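Long-range contact in aminotransferase, class III (Thermomicrobium roseum, PDB 6IO1), which probably transfers amino groups with (S)-selectivity as a thermostable omega-transaminase that uses pyridoxal 5'-phosphate as cofactor: residues Gln141-His155 and Glu216-Gln230. Sequence-based numbering, arbitrary orientation.
Sequences QPERVKILSRRMAYH and EGSETIAAFIGEPVQ. With PMP (4'-deoxy-4'-aminopyridoxal-5'-phosphate), chain C.
I225 lays its CG1 over one face of the H155 imidazole, a CH-pi contact 4.0 Å from the ring centroid, where two neighbouring parallel strands run in the mostly parallel central sheet of the fold-type-I large domain of this class-III aminotransferase. Strands 146-150 and 221-226 illustrate how a parallel ladder can position a site at its C-terminal end: Y154 and H155, past the first, and E227, just after the second, belong to the PMP pocket. L148 bonds through both its N and its O: N donates almost straight to A223 O (2.9 Å, 177°), and O receives I225 N nearly head-on. Between K146 and I147 a beta bulge shifts the register by one residue.

At the opposite end, K146 runs extended alongside T220, its NZ reaching the anti lone pair of E216 OE1 in a 2.8 Å salt bridge. R144 has CG anti to its own N (chi1 -159°), and the extended chain carries NE to I221 O (2.9 Å); that oxygen lies in the guanidinium plane, although NE stands above the carbonyl plane. NH2 meets Q141 OE1, and W136 of helix 121-138 adds a cation-pi contact. A leucine in place of R144 would probably leave I221 O and Q141 OE1 without these donors and W136 without its cation.

Toward the cofactor, the R150 guanidinium passes between Q230 NE2 and F224 CZ, while NH2 bonds to E227 O. H155 ND1 is hydrogen-bonded to D260 OD2, and E227 OE1 accepts from G231 N. The other carboxylate oxygen, E227 OE2, is approached from above its plane by Y154 N at 3.1 Å.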
loop_
_atom_site.group_PDB
_atom_site.type_symbol
_atom_site.label_atom_id
_atom_site.label_comp_id
_atom_site.label_asym_id
_atom_site.label_seq_id
_atom_site.Cartn_x
_atom_site.Cartn_y
_atom_site.Cartn_z
ATOM N N GLN B 141 -7.051 18.478 21.195
ATOM C CA GLN B 141 -8.005 17.461 21.638
ATOM C C GLN B 141 -7.392 16.080 21.430
ATOM O O GLN B 141 -7.826 15.317 20.557
ATOM C CB GLN B 141 -9.332 17.598 20.891
ATOM C CG GLN B 141 -10.064 18.902 21.170
ATOM C CD GLN B 141 -11.386 19.003 20.434
ATOM O OE1 GLN B 141 -12.227 18.109 20.521
ATOM N NE2 GLN B 141 -11.575 20.097 19.705
ATOM N N PRO B 142 -6.366 15.729 22.215
ATOM C CA PRO B 142 -5.691 14.438 22.006
ATOM C C PRO B 142 -6.556 13.225 22.312
ATOM O O PRO B 142 -6.207 12.120 21.878
ATOM C CB PRO B 142 -4.482 14.515 22.949
ATOM C CG PRO B 142 -4.885 15.487 23.998
ATOM C CD PRO B 142 -5.770 16.493 23.325
ATOM N N GLU B 143 -7.661 13.381 23.040
ATOM C CA GLU B 143 -8.526 12.255 23.366
ATOM C C GLU B 143 -9.540 11.950 22.271
ATOM O O GLU B 143 -10.277 10.965 22.387
ATOM C CB GLU B 143 -9.276 12.518 24.678
ATOM C CG GLU B 143 -8.396 12.928 25.848
ATOM C CD GLU B 143 -7.346 11.891 26.188
ATOM O OE1 GLU B 143 -7.709 10.705 26.343
ATOM O OE2 GLU B 143 -6.159 12.261 26.307
ATOM N N ARG B 144 -9.597 12.771 21.222
ATOM C CA ARG B 144 -10.540 12.589 20.118
ATOM C C ARG B 144 -9.908 11.665 19.080
ATOM O O ARG B 144 -9.334 12.099 18.079
ATOM C CB ARG B 144 -10.915 13.939 19.521
ATOM C CG ARG B 144 -12.215 13.949 18.744
ATOM C CD ARG B 144 -12.868 15.320 18.785
ATOM N NE ARG B 144 -14.236 15.285 18.279
ATOM C CZ ARG B 144 -15.069 16.320 18.302
ATOM N NH1 ARG B 144 -16.300 16.192 17.829
ATOM N NH2 ARG B 144 -14.675 17.481 18.806
ATOM N N VAL B 145 -10.010 10.358 19.333
ATOM C CA VAL B 145 -9.323 9.380 18.491
ATOM C C VAL B 145 -10.247 8.268 18.003
ATOM O O VAL B 145 -9.890 7.522 17.083
ATOM C CB VAL B 145 -8.120 8.774 19.240
ATOM C CG1 VAL B 145 -7.101 9.852 19.582
ATOM C CG2 VAL B 145 -8.586 8.053 20.495
ATOM N N LYS B 146 -11.427 8.137 18.604
ATOM C CA LYS B 146 -12.323 7.041 18.245
ATOM C C LYS B 146 -12.833 7.190 16.815
ATOM O O LYS B 146 -13.120 8.295 16.357
ATOM C CB LYS B 146 -13.501 6.974 19.215
ATOM C CG LYS B 146 -13.104 6.705 20.655
ATOM C CD LYS B 146 -14.328 6.564 21.545
ATOM C CE LYS B 146 -13.944 6.566 23.015
ATOM N NZ LYS B 146 -15.142 6.605 23.899
ATOM N N ILE B 147 -12.967 6.069 16.113
ATOM C CA ILE B 147 -13.424 6.063 14.729
ATOM C C ILE B 147 -14.724 5.276 14.649
ATOM O O ILE B 147 -14.781 4.116 15.077
ATOM C CB ILE B 147 -12.368 5.469 13.778
ATOM C CG1 ILE B 147 -11.079 6.291 13.835
ATOM C CG2 ILE B 147 -12.908 5.411 12.355
ATOM C CD1 ILE B 147 -11.160 7.613 13.097
ATOM N N LEU B 148 -15.760 5.904 14.101
ATOM C CA LEU B 148 -17.046 5.252 13.909
ATOM C C LEU B 148 -17.073 4.547 12.559
ATOM O O LEU B 148 -16.734 5.143 11.531
ATOM C CB LEU B 148 -18.190 6.263 13.998
ATOM C CG LEU B 148 -18.531 6.805 15.388
ATOM C CD1 LEU B 148 -19.502 7.970 15.282
ATOM C CD2 LEU B 148 -19.103 5.707 16.273
ATOM N N SER B 149 -17.482 3.280 12.569
ATOM C CA SER B 149 -17.619 2.481 11.363
ATOM C C SER B 149 -18.887 1.650 11.499
ATOM O O SER B 149 -19.602 1.737 12.501
ATOM C CB SER B 149 -16.384 1.604 11.127
ATOM O OG SER B 149 -16.413 1.024 9.834
ATOM N N ARG B 150 -19.183 0.854 10.477
ATOM C CA ARG B 150 -20.419 0.091 10.446
ATOM C C ARG B 150 -20.143 -1.387 10.212
ATOM O O ARG B 150 -19.116 -1.773 9.648
ATOM C CB ARG B 150 -21.372 0.619 9.366
ATOM C CG ARG B 150 -21.751 2.079 9.544
ATOM C CD ARG B 150 -22.472 2.617 8.323
ATOM N NE ARG B 150 -21.610 2.640 7.145
ATOM C CZ ARG B 150 -22.012 3.014 5.935
ATOM N NH1 ARG B 150 -23.258 3.424 5.747
ATOM N NH2 ARG B 150 -21.161 3.001 4.918
ATOM N N ARG B 151 -21.076 -2.212 10.677
ATOM C CA ARG B 151 -21.087 -3.617 10.303
ATOM C C ARG B 151 -21.265 -3.731 8.796
ATOM O O ARG B 151 -21.956 -2.916 8.182
ATOM C CB ARG B 151 -22.217 -4.359 11.020
ATOM C CG ARG B 151 -22.062 -4.480 12.527
ATOM C CD ARG B 151 -23.290 -5.141 13.136
ATOM N NE ARG B 151 -23.127 -5.427 14.559
ATOM C CZ ARG B 151 -22.684 -6.584 15.042
ATOM N NH1 ARG B 151 -22.390 -7.581 14.218
ATOM N NH2 ARG B 151 -22.565 -6.755 16.351
ATOM N N MET B 152 -20.570 -4.691 8.190
ATOM C CA MET B 152 -20.558 -4.978 6.755
ATOM C C MET B 152 -19.718 -3.962 5.990
ATOM O O MET B 152 -19.665 -4.033 4.759
ATOM C CB MET B 152 -21.964 -5.046 6.131
ATOM C CG MET B 152 -22.913 -6.006 6.839
ATOM S SD MET B 152 -24.601 -5.958 6.203
ATOM C CE MET B 152 -24.421 -6.886 4.683
ATOM N N ALA B 153 -19.084 -3.006 6.663
ATOM C CA ALA B 153 -18.182 -2.081 5.994
ATOM C C ALA B 153 -16.859 -2.765 5.677
ATOM O O ALA B 153 -16.394 -3.627 6.428
ATOM C CB ALA B 153 -17.935 -0.849 6.861
ATOM N N TYR B 154 -16.259 -2.388 4.550
ATOM C CA TYR B 154 -14.944 -2.886 4.156
ATOM C C TYR B 154 -14.084 -1.704 3.731
ATOM O O TYR B 154 -14.387 -1.039 2.736
ATOM C CB TYR B 154 -15.041 -3.917 3.033
ATOM C CG TYR B 154 -13.702 -4.537 2.709
ATOM C CD1 TYR B 154 -13.206 -5.594 3.462
ATOM C CD2 TYR B 154 -12.923 -4.053 1.668
ATOM C CE1 TYR B 154 -11.976 -6.156 3.178
ATOM C CE2 TYR B 154 -11.696 -4.610 1.378
ATOM C CZ TYR B 154 -11.227 -5.662 2.133
ATOM O OH TYR B 154 -10.002 -6.218 1.842
ATOM N N HIS B 155 -13.017 -1.444 4.485
ATOM C CA HIS B 155 -12.130 -0.318 4.220
ATOM C C HIS B 155 -10.677 -0.740 4.031
ATOM O O HIS B 155 -9.794 0.124 3.984
ATOM C CB HIS B 155 -12.231 0.704 5.357
ATOM C CG HIS B 155 -13.623 1.188 5.613
ATOM N ND1 HIS B 155 -14.290 2.030 4.749
ATOM C CD2 HIS B 155 -14.476 0.949 6.637
ATOM C CE1 HIS B 155 -15.493 2.289 5.230
ATOM N NE2 HIS B 155 -15.630 1.645 6.375
ATOM N N GLU B 216 -20.476 6.961 24.014
ATOM C CA GLU B 216 -19.008 7.115 23.845
ATOM C C GLU B 216 -18.555 8.508 24.299
ATOM O O GLU B 216 -17.476 8.604 24.915
ATOM C CB GLU B 216 -18.627 6.875 22.383
ATOM C CG GLU B 216 -18.881 5.452 21.921
ATOM C CD GLU B 216 -18.123 4.390 22.696
ATOM O OE1 GLU B 216 -17.152 4.747 23.392
ATOM O OE2 GLU B 216 -18.506 3.207 22.605
ATOM N N GLY B 217 -19.376 9.532 24.044
ATOM C CA GLY B 217 -18.969 10.899 24.264
ATOM C C GLY B 217 -18.453 11.508 22.981
ATOM O O GLY B 217 -17.441 11.054 22.438
ATOM N N SER B 218 -19.152 12.528 22.479
ATOM C CA SER B 218 -18.804 13.110 21.187
ATOM C C SER B 218 -17.388 13.668 21.179
ATOM O O SER B 218 -16.724 13.658 20.136
ATOM C CB SER B 218 -19.806 14.202 20.816
ATOM O OG SER B 218 -19.580 15.380 21.569
ATOM N N GLU B 219 -16.906 14.155 22.324
ATOM C CA GLU B 219 -15.576 14.749 22.386
ATOM C C GLU B 219 -14.460 13.729 22.206
ATOM O O GLU B 219 -13.301 14.131 22.054
ATOM C CB GLU B 219 -15.387 15.491 23.714
ATOM C CG GLU B 219 -15.267 14.598 24.943
ATOM C CD GLU B 219 -16.604 14.067 25.428
ATOM O OE1 GLU B 219 -16.603 13.172 26.300
ATOM O OE2 GLU B 219 -17.652 14.540 24.941
ATOM N N THR B 220 -14.769 12.434 22.232
ATOM C CA THR B 220 -13.773 11.389 22.038
ATOM C C THR B 220 -13.799 10.783 20.639
ATOM O O THR B 220 -12.972 9.917 20.343
ATOM C CB THR B 220 -13.964 10.277 23.076
ATOM O OG1 THR B 220 -15.212 9.610 22.842
ATOM C CG2 THR B 220 -13.960 10.853 24.484
ATOM N N ILE B 221 -14.710 11.219 19.773
ATOM C CA ILE B 221 -14.896 10.621 18.454
ATOM C C ILE B 221 -14.282 11.548 17.411
ATOM O O ILE B 221 -14.775 12.656 17.179
ATOM C CB ILE B 221 -16.377 10.352 18.160
ATOM C CG1 ILE B 221 -16.971 9.433 19.230
ATOM C CG2 ILE B 221 -16.539 9.739 16.779
ATOM C CD1 ILE B 221 -18.443 9.146 19.042
ATOM N N ALA B 222 -13.202 11.086 16.777
ATOM C CA ALA B 222 -12.523 11.875 15.758
ATOM C C ALA B 222 -13.321 11.934 14.461
ATOM O O ALA B 222 -13.478 13.009 13.871
ATOM C CB ALA B 222 -11.129 11.303 15.502
ATOM N N ALA B 223 -13.839 10.797 13.995
ATOM C CA ALA B 223 -14.462 10.781 12.678
ATOM C C ALA B 223 -15.371 9.569 12.517
ATOM O O ALA B 223 -15.365 8.637 13.326
ATOM C CB ALA B 223 -13.404 10.797 11.568
ATOM N N PHE B 224 -16.159 9.614 11.443
ATOM C CA PHE B 224 -16.990 8.516 10.965
ATOM C C PHE B 224 -16.517 8.179 9.559
ATOM O O PHE B 224 -16.356 9.079 8.729
ATOM C CB PHE B 224 -18.478 8.921 10.980
ATOM C CG PHE B 224 -19.408 7.964 10.258
ATOM C CD1 PHE B 224 -19.490 7.946 8.870
ATOM C CD2 PHE B 224 -20.240 7.120 10.976
ATOM C CE1 PHE B 224 -20.350 7.081 8.219
ATOM C CE2 PHE B 224 -21.106 6.255 10.328
ATOM C CZ PHE B 224 -21.160 6.236 8.948
ATOM N N ILE B 225 -16.294 6.896 9.289
ATOM C CA ILE B 225 -15.826 6.443 7.984
ATOM C C ILE B 225 -16.854 5.484 7.400
ATOM O O ILE B 225 -17.358 4.599 8.101
ATOM C CB ILE B 225 -14.432 5.789 8.068
ATOM C CG1 ILE B 225 -13.936 5.408 6.671
ATOM C CG2 ILE B 225 -14.439 4.582 9.001
ATOM C CD1 ILE B 225 -12.454 5.124 6.607
ATOM N N GLY B 226 -17.192 5.686 6.129
ATOM C CA GLY B 226 -18.145 4.818 5.465
ATOM C C GLY B 226 -18.105 4.987 3.966
ATOM O O GLY B 226 -17.681 6.024 3.444
ATOM N N GLU B 227 -18.557 3.947 3.274
ATOM C CA GLU B 227 -18.743 3.948 1.829
ATOM C C GLU B 227 -20.140 4.459 1.490
ATOM O O GLU B 227 -21.096 4.161 2.213
ATOM C CB GLU B 227 -18.568 2.544 1.258
ATOM C CG GLU B 227 -17.312 1.819 1.720
ATOM C CD GLU B 227 -17.490 0.310 1.753
ATOM O OE1 GLU B 227 -17.401 -0.326 0.681
ATOM O OE2 GLU B 227 -17.717 -0.241 2.851
ATOM N N PRO B 228 -20.295 5.243 0.419
ATOM C CA PRO B 228 -21.656 5.650 0.023
ATOM C C PRO B 228 -22.550 4.454 -0.240
ATOM O O PRO B 228 -23.689 4.403 0.246
ATOM C CB PRO B 228 -21.415 6.489 -1.241
ATOM C CG PRO B 228 -19.996 6.942 -1.140
ATOM C CD PRO B 228 -19.261 5.837 -0.444
ATOM N N VAL B 229 -22.055 3.481 -0.998
ATOM C CA VAL B 229 -22.667 2.166 -1.119
ATOM C C VAL B 229 -21.620 1.146 -0.698
ATOM O O VAL B 229 -20.547 1.066 -1.310
ATOM C CB VAL B 229 -23.160 1.888 -2.548
ATOM C CG1 VAL B 229 -23.694 0.468 -2.658
ATOM C CG2 VAL B 229 -24.221 2.897 -2.950
ATOM N N GLN B 230 -21.921 0.381 0.349
ATOM C CA GLN B 230 -20.991 -0.645 0.800
ATOM C C GLN B 230 -20.815 -1.677 -0.304
ATOM O O GLN B 230 -21.794 -2.163 -0.870
ATOM C CB GLN B 230 -21.506 -1.303 2.081
ATOM C CG GLN B 230 -21.466 -0.390 3.299
ATOM C CD GLN B 230 -22.242 -0.944 4.478
ATOM O OE1 GLN B 230 -23.436 -1.223 4.376
ATOM N NE2 GLN B 230 -21.565 -1.102 5.609
HETATM N N1 PMP C . -11.768 0.549 0.569
HETATM C C2 PMP C . -12.757 -0.063 -0.080
HETATM C C2A PMP C . -14.094 0.607 -0.161
HETATM C C3 PMP C . -12.553 -1.314 -0.675
HETATM O O3 PMP C . -13.585 -1.917 -1.332
HETATM C C4 PMP C . -11.299 -1.927 -0.591
HETATM C C4A PMP C . -11.055 -3.274 -1.224
HETATM N N4A PMP C . -11.901 -3.504 -2.400
HETATM C C5 PMP C . -10.271 -1.265 0.096
HETATM C C6 PMP C . -10.562 -0.034 0.654
HETATM C C5A PMP C . -8.906 -1.871 0.223
HETATM O O4P PMP C . -8.063 -1.483 -0.906
HETATM P P PMP C . -6.582 -2.095 -1.104
HETATM O O1P PMP C . -6.027 -1.436 -2.353
HETATM O O2P PMP C . -5.810 -1.731 0.148
HETATM O O3P PMP C . -6.777 -3.590 -1.263
HETATM O O HOH W 1 -11.881 16.459 22.768
HETATM O O HOH W 2 -18.651 1.506 4.782
HETATM O O HOH W 3 -18.633 2.290 7.635
HETATM O O HOH W 4 -23.996 3.389 3.007
HETATM O O HOH W 5 -18.526 -3.143 2.190
#